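Local coordinates for glycosyl hydrolase, family 31/fibronectin type III domain protein (Clostridium perfringens, PDB 4P5Y) that probably serves as a carbohydrate-binding module of the F5/8 type C (discoidin-like) kind, here holding N-acetylgalactosamine at one end of a calcium-containing beta sandwich, at residues A[87-92]-A[154-159]; A[36-41]-A[51-56]. One frame throughout, in Å; residues are numbered along the deposited sequence.

Contacts 1 and 2, whose centres lie about 10 Å apart, supply two sides of one sugar site. Strands 52-53 and 158-166 run antiparallel as neighbours, and probable backbone hydrogen bonds join them, Ser54 N to Ala157 O at 2.9 Å and Trp52 N to Ala159 O at 2.9 Å. The Tyr156 ring packs on Tyr56, its CD2 3.4 Å from Tyr56 CB, and meets the His53 ring. Residues 87-92 and 154-159 bring Asn89 and Tyr156 to the N-acetylgalactosamine, while 51-56 brings His53 and Tyr56. Sugar O4 is where the two contacts converge: Asn89 ND2 donates to it and His53 NE2 makes a weak bond; Arg84 binds the ligand too.

Contact 1 of 2, residues A[87-92]-A[154-159]; sequences SRNGHV and NKYASA. With NGA (2-acetamido-2-deoxy-beta-D-galactopyranose), chain B.
Ser158 grips the turn carrying Asn89 and Gly90 by two hydrogen bonds. Its OG donates to Asn89 O at 2.8 Å, in the carbonyl plane and on a lone pair, a site that OG reaches by sitting between the backbone N and the carbonyl carbon (chi1 54°). The same carbonyl also receives Arg84. The second bond is backbone to backbone and nearly straight, from Ser158 N to Gly90 O at 2.9 Å.

A weaker polar contact adds to these: Gly90 CA directs a C-H at Tyr156 O, 3.4 Å away. Gly90 is the third residue of a type II beta turn from Arg88 to His91, overlapped by an ST turn in which Ser87 OG accepts from Asn89 N. Gly90 and His91 then pair with Leu149 as a G1 beta bulge leading into strand 92-100.

Apolar packing is modest, with Val92 CG2 lying 4.1 Å from Ala157 CB.

At the sugar end, Asn89 and Tyr156 lie obliquely to one another, amide and ring planes 59° apart. Gly90 N lies at the edge of the Tyr156 ring, near its plane. Asn89 ND2 donates to sugar O4 at 3.1 Å and more weakly to O5 at 3.4 Å, while its OD1 is taken by Asp151 N, which fixes the amide rotation. Tyr156 reaches the hydroxymethyl group, its OH 3.1 Å from sugar O6.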
loop_
_atom_site.group_PDB
_atom_site.type_symbol
_atom_site.label_atom_id
_atom_site.label_comp_id
_atom_site.label_asym_id
_atom_site.label_seq_id
_atom_site.Cartn_x
_atom_site.Cartn_y
_atom_site.Cartn_z
ATOM N N SER A 87 1.867 -6.517 -14.469
ATOM C CA SER A 87 1.914 -5.234 -15.161
ATOM C C SER A 87 2.487 -4.155 -14.264
ATOM O O SER A 87 2.297 -4.192 -13.049
ATOM C CB SER A 87 0.507 -4.831 -15.623
ATOM O OG SER A 87 0.464 -3.484 -16.068
ATOM N N ARG A 88 3.169 -3.184 -14.861
ATOM C CA ARG A 88 3.727 -2.070 -14.098
ATOM C C ARG A 88 2.718 -0.942 -13.887
ATOM O O ARG A 88 2.994 0.016 -13.180
ATOM C CB ARG A 88 4.979 -1.520 -14.790
ATOM C CG ARG A 88 4.779 -1.114 -16.241
ATOM C CD ARG A 88 4.199 0.277 -16.381
ATOM N NE ARG A 88 3.894 0.591 -17.776
ATOM C CZ ARG A 88 4.641 1.366 -18.560
ATOM N NH1 ARG A 88 5.737 1.936 -18.087
ATOM N NH2 ARG A 88 4.284 1.583 -19.820
ATOM N N ASN A 89 1.547 -1.053 -14.496
ATOM C CA ASN A 89 0.541 -0.007 -14.367
ATOM C C ASN A 89 0.040 0.168 -12.935
ATOM O O ASN A 89 -0.627 -0.709 -12.374
ATOM C CB ASN A 89 -0.629 -0.281 -15.314
ATOM C CG ASN A 89 -0.397 0.305 -16.694
ATOM O OD1 ASN A 89 0.727 0.687 -17.031
ATOM N ND2 ASN A 89 -1.457 0.397 -17.493
ATOM N N GLY A 90 0.379 1.316 -12.358
ATOM C CA GLY A 90 0.010 1.643 -11.001
ATOM C C GLY A 90 1.131 1.350 -10.016
ATOM O O GLY A 90 0.934 1.489 -8.807
ATOM N N HIS A 91 2.297 0.931 -10.509
ATOM C CA HIS A 91 3.446 0.704 -9.629
ATOM C C HIS A 91 3.824 1.967 -8.853
ATOM O O HIS A 91 4.201 2.978 -9.452
ATOM C CB HIS A 91 4.654 0.210 -10.426
ATOM C CG HIS A 91 4.667 -1.273 -10.657
ATOM N ND1 HIS A 91 5.813 -1.964 -10.980
ATOM C CD2 HIS A 91 3.670 -2.188 -10.624
ATOM C CE1 HIS A 91 5.521 -3.244 -11.136
ATOM N NE2 HIS A 91 4.228 -3.404 -10.930
ATOM N N VAL A 92 3.734 1.906 -7.525
ATOM C CA VAL A 92 3.974 3.081 -6.682
ATOM C C VAL A 92 5.451 3.291 -6.388
ATOM O O VAL A 92 6.136 2.381 -5.911
ATOM C CB VAL A 92 3.225 2.989 -5.336
ATOM C CG1 VAL A 92 3.539 4.208 -4.477
ATOM C CG2 VAL A 92 1.727 2.862 -5.567
ATOM N N ASN A 154 2.159 8.712 -12.987
ATOM C CA ASN A 154 1.600 9.642 -12.020
ATOM C C ASN A 154 0.130 9.980 -12.229
ATOM O O ASN A 154 -0.272 11.113 -11.998
ATOM C CB ASN A 154 2.412 10.927 -12.026
ATOM C CG ASN A 154 3.808 10.720 -11.485
ATOM O OD1 ASN A 154 3.992 10.056 -10.460
ATOM N ND2 ASN A 154 4.804 11.267 -12.181
ATOM N N LYS A 155 -0.667 9.003 -12.650
ATOM C CA LYS A 155 -2.101 9.205 -12.780
ATOM C C LYS A 155 -2.883 8.220 -11.909
ATOM O O LYS A 155 -3.824 8.604 -11.218
ATOM C CB LYS A 155 -2.537 9.078 -14.239
ATOM C CG LYS A 155 -4.045 9.234 -14.477
ATOM C CD LYS A 155 -4.336 9.139 -15.969
ATOM C CE LYS A 155 -5.808 9.341 -16.301
ATOM N NZ LYS A 155 -6.223 10.764 -16.229
ATOM N N TYR A 156 -2.486 6.954 -11.930
ATOM C CA TYR A 156 -3.217 5.948 -11.183
ATOM C C TYR A 156 -2.287 5.042 -10.381
ATOM O O TYR A 156 -1.119 4.869 -10.726
ATOM C CB TYR A 156 -4.095 5.122 -12.132
ATOM C CG TYR A 156 -3.439 4.770 -13.435
ATOM C CD1 TYR A 156 -2.506 3.742 -13.518
ATOM C CD2 TYR A 156 -3.750 5.463 -14.589
ATOM C CE1 TYR A 156 -1.895 3.418 -14.723
ATOM C CE2 TYR A 156 -3.151 5.146 -15.795
ATOM C CZ TYR A 156 -2.228 4.125 -15.858
ATOM O OH TYR A 156 -1.646 3.826 -17.066
ATOM N N ALA A 157 -2.817 4.475 -9.299
ATOM C CA ALA A 157 -2.045 3.565 -8.458
ATOM C C ALA A 157 -2.704 2.201 -8.334
ATOM O O ALA A 157 -3.939 2.062 -8.385
ATOM C CB ALA A 157 -1.846 4.159 -7.083
ATOM N N SER A 158 -1.863 1.189 -8.161
ATOM C CA SER A 158 -2.341 -0.133 -7.792
ATOM C C SER A 158 -1.467 -0.718 -6.683
ATOM O O SER A 158 -0.360 -0.245 -6.426
ATOM C CB SER A 158 -2.386 -1.060 -9.014
ATOM O OG SER A 158 -1.139 -1.127 -9.685
ATOM N N ALA A 159 -2.002 -1.721 -6.002
ATOM C CA ALA A 159 -1.240 -2.499 -5.032
ATOM C C ALA A 159 -1.788 -3.914 -5.039
ATOM O O ALA A 159 -3.013 -4.117 -4.998
ATOM C CB ALA A 159 -1.322 -1.894 -3.628
HETATM C C1 NGA B . -5.340 -1.065 -18.575
HETATM C C2 NGA B . -5.252 -1.899 -17.299
HETATM C C3 NGA B . -5.907 -1.136 -16.149
HETATM C C4 NGA B . -5.310 0.264 -16.056
HETATM C C5 NGA B . -5.462 0.955 -17.401
HETATM C C6 NGA B . -4.948 2.394 -17.390
HETATM C C7 NGA B . -5.115 -4.322 -17.671
HETATM C C8 NGA B . -5.887 -5.587 -17.920
HETATM N N2 NGA B . -5.846 -3.222 -17.457
HETATM O O1 NGA B . -4.622 -1.684 -19.618
HETATM O O3 NGA B . -5.762 -1.835 -14.927
HETATM O O4 NGA B . -3.941 0.178 -15.728
HETATM O O5 NGA B . -4.757 0.198 -18.350
HETATM O O6 NGA B . -4.145 2.633 -18.529
HETATM O O7 NGA B . -3.876 -4.343 -17.682
#

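Contact 2 of 2, residues A[36-41]-A[51-56]; sequences DRDYKE and IWHSAY. With NGA (2-acetamido-2-deoxy-beta-D-galactopyranose), chain B.
This is a partly buried loop-to-strand contact at the edge of the four-stranded sheet, where 36-41 crosses beside strand 52-53 and Asp38 meets His53. His53 N donates to Asp38 O at 3.0 Å, almost straight but tilted 34° from the carbonyl plane. Trp52 CA adds a C-H contact to the same oxygen. Asp38 is the centre of an inverse gamma turn, closed by a weak bond from Tyr39 N to Arg37 O, and this bend turns both its carbonyl and its side chain to the strand. The Asp38 side chain lies beside that of His53, pointing the same way, with Asp38 CB 3.5 Å from His53 CB; Asp38 CG is 3.5 Å from Ile51 CG1.

Closer to the ligand, Tyr56 OH donates to Asp36 OD2 at 2.5 Å, and OD2 receives it on its syn lone pair; the oxygen lies in the ring plane, at the edge, with the carboxylate turned 54° from it. With its CG between the backbone N and the carbonyl carbon (chi1 47°), Tyr56 lays one face on the sugar, C5 over the ring centre and C4 3.5 Å from CE2. Such stacking of an aromatic ring on the apolar C4-C5-C6 patch is a classic means of recognising galacto-configured sugars. His53 is held by ND1, which donates to Ser54 O at 2.8 Å almost exactly in the ring plane; sugar O4 lies 2.9 Å from NE2 but well out of that plane, which makes their bond weak, and sugar O3 lies over a ring face.

On the other flank, Tyr39 O and the Lys40 backbone lie against Trp52, whose NE1 donates to Ser33 O. The indole packs on Val64 and Ile66 of strand 64-70 and on Ala31 of strand 26-31, and the backbone of 52-53 pairs with strand 158-166.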
loop_
_atom_site.group_PDB
_atom_site.type_symbol
_atom_site.label_atom_id
_atom_site.label_comp_id
_atom_site.label_asym_id
_atom_site.label_seq_id
_atom_site.Cartn_x
_atom_site.Cartn_y
_atom_site.Cartn_z
ATOM N N ASP A 36 -12.500 -0.786 -12.673
ATOM C CA ASP A 36 -12.711 -2.132 -13.183
ATOM C C ASP A 36 -13.188 -3.052 -12.059
ATOM O O ASP A 36 -14.121 -2.719 -11.340
ATOM C CB ASP A 36 -11.418 -2.643 -13.818
ATOM C CG ASP A 36 -10.940 -1.742 -14.944
ATOM O OD1 ASP A 36 -11.806 -1.316 -15.740
ATOM O OD2 ASP A 36 -9.727 -1.443 -15.029
ATOM N N ARG A 37 -12.544 -4.195 -11.883
ATOM C CA ARG A 37 -12.908 -5.044 -10.752
ATOM C C ARG A 37 -11.805 -5.072 -9.696
ATOM O O ARG A 37 -11.758 -5.961 -8.866
ATOM C CB ARG A 37 -13.223 -6.465 -11.218
ATOM C CG ARG A 37 -14.580 -6.633 -11.886
ATOM C CD ARG A 37 -14.887 -8.121 -12.045
ATOM N NE ARG A 37 -15.798 -8.397 -13.151
ATOM C CZ ARG A 37 -15.436 -8.391 -14.430
ATOM N NH1 ARG A 37 -14.184 -8.113 -14.763
ATOM N NH2 ARG A 37 -16.324 -8.658 -15.375
ATOM N N ASP A 38 -10.926 -4.083 -9.724
ATOM C CA ASP A 38 -9.781 -4.057 -8.829
ATOM C C ASP A 38 -10.066 -3.275 -7.541
ATOM O O ASP A 38 -9.606 -2.150 -7.362
ATOM C CB ASP A 38 -8.591 -3.487 -9.583
ATOM C CG ASP A 38 -8.216 -4.347 -10.772
ATOM O OD1 ASP A 38 -8.516 -5.556 -10.716
ATOM O OD2 ASP A 38 -7.632 -3.838 -11.753
ATOM N N TYR A 39 -10.818 -3.909 -6.643
ATOM C CA TYR A 39 -11.373 -3.264 -5.448
ATOM C C TYR A 39 -10.380 -3.094 -4.309
ATOM O O TYR A 39 -9.426 -3.861 -4.163
ATOM C CB TYR A 39 -12.582 -4.067 -4.928
ATOM C CG TYR A 39 -13.579 -4.382 -6.004
ATOM C CD1 TYR A 39 -14.359 -3.379 -6.563
ATOM C CD2 TYR A 39 -13.725 -5.677 -6.490
ATOM C CE1 TYR A 39 -15.274 -3.656 -7.581
ATOM C CE2 TYR A 39 -14.633 -5.961 -7.499
ATOM C CZ TYR A 39 -15.403 -4.942 -8.041
ATOM O OH TYR A 39 -16.302 -5.203 -9.045
ATOM N N LYS A 40 -10.648 -2.101 -3.475
ATOM C CA LYS A 40 -9.798 -1.811 -2.334
ATOM C C LYS A 40 -9.554 -3.063 -1.484
ATOM O O LYS A 40 -8.495 -3.215 -0.911
ATOM C CB LYS A 40 -10.415 -0.694 -1.490
ATOM C CG LYS A 40 -11.781 -1.028 -0.896
ATOM C CD LYS A 40 -12.304 0.126 -0.067
ATOM C CE LYS A 40 -13.709 -0.138 0.496
ATOM N NZ LYS A 40 -14.746 -0.300 -0.563
ATOM N N GLU A 41 -10.525 -3.967 -1.424
ATOM C CA GLU A 41 -10.364 -5.194 -0.636
ATOM C C GLU A 41 -9.241 -6.082 -1.155
ATOM O O GLU A 41 -8.794 -6.981 -0.455
ATOM C CB GLU A 41 -11.666 -6.016 -0.605
ATOM C CG GLU A 41 -12.838 -5.357 0.115
ATOM C CD GLU A 41 -13.476 -4.242 -0.704
ATOM O OE1 GLU A 41 -13.254 -4.217 -1.941
ATOM O OE2 GLU A 41 -14.196 -3.399 -0.105
ATOM N N ILE A 51 -5.491 -7.249 -7.314
ATOM C CA ILE A 51 -5.013 -5.915 -7.010
ATOM C C ILE A 51 -6.132 -4.939 -6.704
ATOM O O ILE A 51 -7.278 -5.121 -7.114
ATOM C CB ILE A 51 -4.184 -5.329 -8.172
ATOM C CG1 ILE A 51 -5.102 -4.979 -9.350
ATOM C CG2 ILE A 51 -3.063 -6.291 -8.565
ATOM C CD1 ILE A 51 -4.360 -4.528 -10.583
ATOM N N TRP A 52 -5.775 -3.905 -5.955
ATOM C CA TRP A 52 -6.514 -2.658 -5.975
ATOM C C TRP A 52 -5.925 -1.748 -7.043
ATOM O O TRP A 52 -4.715 -1.591 -7.134
ATOM C CB TRP A 52 -6.454 -1.967 -4.622
ATOM C CG TRP A 52 -6.906 -0.550 -4.675
ATOM C CD1 TRP A 52 -8.145 -0.099 -5.034
ATOM C CD2 TRP A 52 -6.141 0.608 -4.329
ATOM N NE1 TRP A 52 -8.195 1.270 -4.940
ATOM C CE2 TRP A 52 -6.977 1.729 -4.509
ATOM C CE3 TRP A 52 -4.834 0.809 -3.878
ATOM C CZ2 TRP A 52 -6.542 3.035 -4.263
ATOM C CZ3 TRP A 52 -4.402 2.112 -3.641
ATOM C CH2 TRP A 52 -5.255 3.203 -3.835
ATOM N N HIS A 53 -6.783 -1.163 -7.857
ATOM C CA HIS A 53 -6.362 -0.206 -8.874
ATOM C C HIS A 53 -7.293 0.986 -8.725
ATOM O O HIS A 53 -8.490 0.805 -8.473
ATOM C CB HIS A 53 -6.446 -0.823 -10.275
ATOM C CG HIS A 53 -5.631 -0.115 -11.315
ATOM N ND1 HIS A 53 -5.873 1.186 -11.697
ATOM C CD2 HIS A 53 -4.596 -0.541 -12.075
ATOM C CE1 HIS A 53 -5.015 1.536 -12.637
ATOM N NE2 HIS A 53 -4.226 0.506 -12.884
ATOM N N SER A 54 -6.754 2.194 -8.841
ATOM C CA SER A 54 -7.574 3.400 -8.732
ATOM C C SER A 54 -8.088 3.806 -10.111
ATOM O O SER A 54 -7.642 3.272 -11.135
ATOM C CB SER A 54 -6.788 4.541 -8.085
ATOM O OG SER A 54 -5.670 4.896 -8.884
ATOM N N ALA A 55 -9.032 4.741 -10.144
ATOM C CA ALA A 55 -9.665 5.116 -11.407
ATOM C C ALA A 55 -8.657 5.784 -12.341
ATOM O O ALA A 55 -7.680 6.396 -11.895
ATOM C CB ALA A 55 -10.861 6.030 -11.163
ATOM N N TYR A 56 -8.888 5.653 -13.644
ATOM C CA TYR A 56 -8.015 6.277 -14.626
ATOM C C TYR A 56 -8.822 6.953 -15.717
ATOM O O TYR A 56 -8.443 6.939 -16.885
ATOM C CB TYR A 56 -7.047 5.248 -15.229
ATOM C CG TYR A 56 -7.694 3.947 -15.662
ATOM C CD1 TYR A 56 -8.227 3.796 -16.939
ATOM C CD2 TYR A 56 -7.764 2.875 -14.800
ATOM C CE1 TYR A 56 -8.815 2.613 -17.334
ATOM C CE2 TYR A 56 -8.345 1.688 -15.184
ATOM C CZ TYR A 56 -8.874 1.554 -16.451
ATOM O OH TYR A 56 -9.456 0.353 -16.818
HETATM C C1 NGA B . -5.340 -1.065 -18.575
HETATM C C2 NGA B . -5.252 -1.899 -17.299
HETATM C C3 NGA B . -5.907 -1.136 -16.149
HETATM C C4 NGA B . -5.310 0.264 -16.056
HETATM C C5 NGA B . -5.462 0.955 -17.401
HETATM C C6 NGA B . -4.948 2.394 -17.390
HETATM C C7 NGA B . -5.115 -4.322 -17.671
HETATM C C8 NGA B . -5.887 -5.587 -17.920
HETATM N N2 NGA B . -5.846 -3.222 -17.457
HETATM O O1 NGA B . -4.622 -1.684 -19.618
HETATM O O3 NGA B . -5.762 -1.835 -14.927
HETATM O O4 NGA B . -3.941 0.178 -15.728
HETATM O O5 NGA B . -4.757 0.198 -18.350
HETATM O O6 NGA B . -4.145 2.633 -18.529
HETATM O O7 NGA B . -3.876 -4.343 -17.682
#